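Local structure of AP205 bacteriophage COAT protein (Acinetobacter phage ap205, 5FS4) at residues B[18-23]-B[28-33]; B[81-86]-B[97-102]. The protein forms the capsid shell of a small single-stranded RNA bacteriophage, assembling as dimers whose two subunits share a continuous beta sheet. The protein carries 2 engineered substitutions. All coordinates share one frame; numbering follows the deposited sequence.

Contact 1. Residues B[18-23]-B[28-33]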
loop_
_atom_site.group_PDB
_atom_site.type_symbol
_atom_site.label_atom_id
_atom_site.label_comp_id
_atom_site.label_asym_id
_atom_site.label_seq_id
_atom_site.Cartn_x
_atom_site.Cartn_y
_atom_site.Cartn_z
ATOM N N ILE B 18 -2.036 16.396 -5.150
ATOM C CA ILE B 18 -0.994 16.450 -6.176
ATOM C C ILE B 18 -0.894 15.119 -6.919
ATOM O O ILE B 18 -0.918 14.043 -6.317
ATOM C CB ILE B 18 0.406 16.850 -5.602
ATOM C CG1 ILE B 18 0.309 18.245 -4.967
ATOM C CG2 ILE B 18 1.438 16.831 -6.706
ATOM C CD1 ILE B 18 1.485 18.654 -4.078
ATOM N N VAL B 19 -0.756 15.219 -8.239
ATOM C CA VAL B 19 -0.376 14.027 -9.074
ATOM C C VAL B 19 1.037 14.202 -9.644
ATOM O O VAL B 19 1.291 15.170 -10.407
ATOM C CB VAL B 19 -1.341 13.809 -10.266
ATOM C CG1 VAL B 19 -0.985 12.528 -11.007
ATOM C CG2 VAL B 19 -2.800 13.781 -9.801
ATOM N N TRP B 20 1.907 13.236 -9.381
ATOM C CA TRP B 20 3.284 13.240 -9.871
ATOM C C TRP B 20 3.313 12.216 -11.016
ATOM O O TRP B 20 2.593 11.198 -10.984
ATOM C CB TRP B 20 4.285 12.812 -8.774
ATOM C CG TRP B 20 4.660 13.781 -7.770
ATOM C CD1 TRP B 20 5.757 14.586 -7.799
ATOM C CD2 TRP B 20 4.025 14.005 -6.499
ATOM N NE1 TRP B 20 5.837 15.320 -6.641
ATOM C CE2 TRP B 20 4.774 15.010 -5.838
ATOM C CE3 TRP B 20 2.874 13.476 -5.866
ATOM C CZ2 TRP B 20 4.398 15.533 -4.609
ATOM C CZ3 TRP B 20 2.510 13.959 -4.634
ATOM C CH2 TRP B 20 3.271 14.982 -3.997
ATOM N N SER B 21 4.105 12.494 -12.053
ATOM C CA SER B 21 4.284 11.495 -13.097
ATOM C C SER B 21 5.734 11.493 -13.590
ATOM O O SER B 21 6.493 12.420 -13.401
ATOM C CB SER B 21 3.306 11.645 -14.255
ATOM O OG SER B 21 3.642 12.785 -14.961
ATOM N N ASP B 22 6.102 10.441 -14.244
ATOM C CA ASP B 22 7.488 10.272 -14.657
ATOM C C ASP B 22 7.614 10.932 -16.003
ATOM O O ASP B 22 6.879 10.553 -16.923
ATOM C CB ASP B 22 7.781 8.810 -14.750
ATOM C CG ASP B 22 9.197 8.486 -15.355
ATOM O OD1 ASP B 22 9.997 9.372 -15.828
ATOM O OD2 ASP B 22 9.492 7.321 -15.303
ATOM N N PRO B 23 8.495 11.939 -16.129
ATOM C CA PRO B 23 8.431 12.626 -17.447
ATOM C C PRO B 23 8.903 11.848 -18.627
ATOM O O PRO B 23 8.609 12.241 -19.759
ATOM C CB PRO B 23 9.351 13.834 -17.285
ATOM C CG PRO B 23 9.931 13.788 -15.921
ATOM C CD PRO B 23 9.394 12.619 -15.177
ATOM N N THR B 28 3.214 6.412 -15.770
ATOM C CA THR B 28 3.588 6.156 -14.361
ATOM C C THR B 28 3.186 7.341 -13.459
ATOM O O THR B 28 3.669 8.485 -13.643
ATOM C CB THR B 28 5.079 5.863 -14.220
ATOM O OG1 THR B 28 5.366 4.780 -15.080
ATOM C CG2 THR B 28 5.407 5.372 -12.805
ATOM N N THR B 29 2.252 7.098 -12.530
ATOM C CA THR B 29 1.750 8.210 -11.708
ATOM C C THR B 29 1.781 7.805 -10.245
ATOM O O THR B 29 1.720 6.631 -9.924
ATOM C CB THR B 29 0.317 8.677 -12.080
ATOM O OG1 THR B 29 -0.605 7.584 -11.976
ATOM C CG2 THR B 29 0.266 9.171 -13.438
ATOM N N PHE B 30 1.972 8.792 -9.388
ATOM C CA PHE B 30 1.777 8.649 -7.950
ATOM C C PHE B 30 0.967 9.859 -7.534
ATOM O O PHE B 30 1.434 10.984 -7.736
ATOM C CB PHE B 30 3.092 8.661 -7.191
ATOM C CG PHE B 30 2.898 8.577 -5.712
ATOM C CD1 PHE B 30 2.453 7.364 -5.157
ATOM C CD2 PHE B 30 3.063 9.722 -4.899
ATOM C CE1 PHE B 30 2.247 7.233 -3.798
ATOM C CE2 PHE B 30 2.817 9.600 -3.516
ATOM C CZ PHE B 30 2.432 8.362 -2.997
ATOM N N SER B 31 -0.192 9.643 -6.900
ATOM C CA SER B 31 -1.005 10.772 -6.467
ATOM C C SER B 31 -1.247 10.746 -4.970
ATOM O O SER B 31 -1.367 9.698 -4.372
ATOM C CB SER B 31 -2.286 10.783 -7.275
ATOM O OG SER B 31 -3.153 9.811 -6.780
ATOM N N ALA B 32 -1.333 11.922 -4.356
ATOM C CA ALA B 32 -1.598 12.038 -2.904
ATOM C C ALA B 32 -2.780 13.018 -2.732
ATOM O O ALA B 32 -2.733 14.147 -3.237
ATOM C CB ALA B 32 -0.316 12.538 -2.171
ATOM N N SER B 33 -3.844 12.569 -2.083
ATOM C CA SER B 33 -5.050 13.377 -1.945
ATOM C C SER B 33 -5.393 13.370 -0.459
ATOM O O SER B 33 -5.580 12.298 0.113
ATOM C CB SER B 33 -6.169 12.724 -2.715
ATOM O OG SER B 33 -7.341 13.512 -2.545
HETATM O O HOH W 1 8.063 5.067 -14.741
#

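Contact 2. Residues B[81-86]-B[97-102]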
loop_
_atom_site.group_PDB
_atom_site.type_symbol
_atom_site.label_atom_id
_atom_site.label_comp_id
_atom_site.label_asym_id
_atom_site.label_seq_id
_atom_site.Cartn_x
_atom_site.Cartn_y
_atom_site.Cartn_z
ATOM N N ILE B 81 -1.630 0.354 -6.875
ATOM C CA ILE B 81 -1.558 0.241 -5.421
ATOM C C ILE B 81 -2.141 1.474 -4.786
ATOM O O ILE B 81 -1.672 2.594 -5.076
ATOM C CB ILE B 81 -0.115 -0.034 -4.899
ATOM C CG1 ILE B 81 0.502 -1.253 -5.629
ATOM C CG2 ILE B 81 -0.182 -0.173 -3.377
ATOM C CD1 ILE B 81 1.888 -1.637 -5.162
ATOM N N ARG B 82 -3.128 1.274 -3.903
ATOM C CA ARG B 82 -3.782 2.375 -3.213
ATOM C C ARG B 82 -3.638 2.185 -1.701
ATOM O O ARG B 82 -3.980 1.152 -1.193
ATOM C CB ARG B 82 -5.287 2.459 -3.591
ATOM C CG ARG B 82 -5.961 3.581 -2.832
ATOM C CD ARG B 82 -7.407 3.712 -3.151
ATOM N NE ARG B 82 -8.137 2.540 -2.698
ATOM C CZ ARG B 82 -9.172 1.994 -3.353
ATOM N NH1 ARG B 82 -9.582 2.431 -4.549
ATOM N NH2 ARG B 82 -9.775 0.958 -2.826
ATOM N N THR B 83 -3.221 3.213 -0.988
ATOM C CA THR B 83 -3.255 3.137 0.496
ATOM C C THR B 83 -4.039 4.310 0.986
ATOM O O THR B 83 -3.932 5.465 0.437
ATOM C CB THR B 83 -1.842 3.172 1.154
ATOM O OG1 THR B 83 -1.073 2.055 0.738
ATOM C CG2 THR B 83 -1.869 3.244 2.760
ATOM N N VAL B 84 -4.875 4.068 1.992
ATOM C CA VAL B 84 -5.641 5.158 2.573
ATOM C C VAL B 84 -5.380 5.105 4.065
ATOM O O VAL B 84 -5.618 4.035 4.683
ATOM C CB VAL B 84 -7.185 5.076 2.387
ATOM C CG1 VAL B 84 -7.825 6.305 3.061
ATOM C CG2 VAL B 84 -7.521 5.054 0.919
ATOM N N ILE B 85 -4.801 6.192 4.588
ATOM C CA ILE B 85 -4.498 6.303 5.998
ATOM C C ILE B 85 -5.453 7.278 6.658
ATOM O O ILE B 85 -5.543 8.454 6.225
ATOM C CB ILE B 85 -3.095 6.819 6.176
ATOM C CG1 ILE B 85 -2.096 5.836 5.527
ATOM C CG2 ILE B 85 -2.799 7.067 7.638
ATOM C CD1 ILE B 85 -0.650 6.254 5.633
ATOM N N SER B 86 -6.182 6.819 7.690
ATOM C CA SER B 86 -7.241 7.657 8.320
ATOM C C SER B 86 -6.968 7.692 9.821
ATOM O O SER B 86 -6.940 6.650 10.432
ATOM C CB SER B 86 -8.642 7.093 8.046
ATOM O OG SER B 86 -9.674 7.943 8.575
ATOM N N ALA B 97 3.424 4.746 13.769
ATOM C CA ALA B 97 3.768 3.411 14.240
ATOM C C ALA B 97 2.881 2.338 13.608
ATOM O O ALA B 97 3.359 1.259 13.305
ATOM C CB ALA B 97 3.625 3.370 15.743
ATOM N N GLU B 98 1.601 2.636 13.436
ATOM C CA GLU B 98 0.660 1.758 12.747
ATOM C C GLU B 98 1.045 1.571 11.262
ATOM O O GLU B 98 0.961 0.468 10.705
ATOM C CB GLU B 98 -0.775 2.309 12.829
ATOM C CG GLU B 98 -1.408 2.208 14.206
ATOM C CD GLU B 98 -1.367 0.781 14.743
ATOM O OE1 GLU B 98 -1.784 -0.121 14.050
ATOM O OE2 GLU B 98 -0.923 0.547 15.888
ATOM N N TRP B 99 1.452 2.657 10.619
ATOM C CA TRP B 99 1.992 2.558 9.247
ATOM C C TRP B 99 3.213 1.655 9.217
ATOM O O TRP B 99 3.301 0.778 8.350
ATOM C CB TRP B 99 2.272 3.972 8.667
ATOM C CG TRP B 99 2.968 3.994 7.319
ATOM C CD1 TRP B 99 4.156 4.629 7.057
ATOM C CD2 TRP B 99 2.545 3.418 6.056
ATOM N NE1 TRP B 99 4.484 4.483 5.735
ATOM C CE2 TRP B 99 3.548 3.708 5.111
ATOM C CE3 TRP B 99 1.468 2.608 5.652
ATOM C CZ2 TRP B 99 3.462 3.285 3.744
ATOM C CZ3 TRP B 99 1.396 2.191 4.355
ATOM C CH2 TRP B 99 2.379 2.547 3.402
ATOM N N GLU B 100 4.172 1.793 10.152
ATOM C CA GLU B 100 5.346 0.853 10.098
ATOM C C GLU B 100 4.889 -0.615 10.222
ATOM O O GLU B 100 5.350 -1.538 9.473
ATOM C CB GLU B 100 6.465 1.233 11.112
ATOM C CG GLU B 100 7.031 2.650 10.915
ATOM C CD GLU B 100 7.550 2.887 9.507
ATOM O OE1 GLU B 100 8.310 1.992 9.059
ATOM O OE2 GLU B 100 7.221 3.916 8.854
ATOM N N THR B 101 3.928 -0.816 11.104
ATOM C CA THR B 101 3.459 -2.190 11.380
ATOM C C THR B 101 2.664 -2.765 10.234
ATOM O O THR B 101 2.812 -3.947 9.905
ATOM C CB THR B 101 2.668 -2.245 12.690
ATOM O OG1 THR B 101 3.520 -1.766 13.755
ATOM C CG2 THR B 101 2.228 -3.636 13.020
ATOM N N HIS B 102 1.817 -1.919 9.659
ATOM C CA HIS B 102 1.023 -2.334 8.495
ATOM C C HIS B 102 1.922 -2.769 7.315
ATOM O O HIS B 102 1.627 -3.746 6.635
ATOM C CB HIS B 102 0.045 -1.168 8.157
ATOM C CG HIS B 102 -0.665 -1.318 6.842
ATOM N ND1 HIS B 102 -1.950 -1.830 6.752
ATOM C CD2 HIS B 102 -0.311 -0.976 5.587
ATOM C CE1 HIS B 102 -2.367 -1.746 5.503
ATOM N NE2 HIS B 102 -1.370 -1.288 4.766
#

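Contact 1. Residues B[18-23]-B[28-33]
Trp20 and Phe30 stand side by side on one face of the sheet and point the same way. The benzo edge of the indole does the touching: Trp20 CE3 lies 3.9 Å from Phe30 CD2, and the neighbouring Trp20 CZ3 meets Ala32 CB at 4.0 Å. With CG anti to the carbonyl carbon (chi1 -78°), the indole leans back over its own strand, where Ile18 CG2 sits above the ring plane near the rim. Phe30 O reaches the indole edge in plane, 3.4 Å from Trp20 CE3. The same oxygen accepts a nearly straight bond from Trp20 N at 2.8 Å. This tight face is closed by the second subunit, whose Asn105 packs on Phe30 and Leu109 on Ala32. The opposite face has small side chains and no rings, and its Val19, Thr29 and Ser31 are partly exposed. Here the contacts are single carbon touches, Val19 CG2 with Ser31 CB at 4.0 Å and Ser21 CB with Thr29 CG2, also at 4.0 Å. Toward the turn the pairing stretches: Asp22 N to Thr28 O is 3.2 Å and bent to 144°. A water spans that end, donating to Asp22 OD2 and accepting from Thr28 OG1, while Asp22 OD1 bonds Thr24 OG1 in the turn. Alternating hydrogen-bonded and non-hydrogen-bonded pairs, with the strands 163° apart in direction, make this an antiparallel beta hairpin of the coat protein sheet.

Contact 2. Residues B[81-86]-B[97-102]
Thr83 OG1 is gripped by two groups of the second subunit, His102 NE2 and the matching Thr83 OG1, while the methyl of the same side chain turns to Trp99 of its own chain. The setting is the dimer fold of small RNA phage coat proteins: a helix of each subunit lies over an antiparallel sheet, and strand 81-86 pairs with a strand of the second subunit, so the sheet runs on across the interface. Within one chain, strand and helix meet lightly, burying 127 Å² through three side chains and no hydrogen bond. With Thr83 OG1 beside the backbone N (chi1 -62°), CG2 is left anti to that nitrogen and comes obliquely to the six-membered part of the indole, 3.8 Å from Trp99 CZ3. Ile85, extended along its side chain (chi2 180°), sends its terminal methyl to the neighbouring atom: Ile85 CD1 is 4.2 Å from Trp99 CE3, above the ring plane but displaced toward the rim. The two strand side chains also touch each other, with Thr83 CG2 3.8 Å from Ile85 CG1. On the helix, His102 lies one turn on from Trp99, and its imidazole approaches the same corner of the indole, His102 CD2 being 3.8 Å from Trp99 CZ3. The pyrrole end of the indole is tethered by Trp99 NE1 bonding Asp107 OD1 of the second subunit, and Val106 of that subunit packs against Trp99. On the helix's other side, Ala97 O accepts from both Thr101 N and Thr101 OG1, each at 3.1 Å, the two donors reaching it from opposite faces of the carbonyl plane.

Contacts 1 and 2 both reach the same five-stranded antiparallel sheet, contact 2 through its strand 81-86 only; their centres are about 18 Å apart and their nearest atoms about 6 Å apart, without touching. Strand 47-60 runs between them, pairing on one edge with strand 28-38 and on the other with strand 76-88. Contact 1, a local hairpin, comes first in the sequence and closes before contact 2 opens, which joins the last strand of the sheet to the helix. Helix 92-111 of the second subunit reaches both contacts. Contact 1 thus offers a sheet surface for the partner's helix, whereas contact 2 sits at the strand-to-strand seam of the dimer.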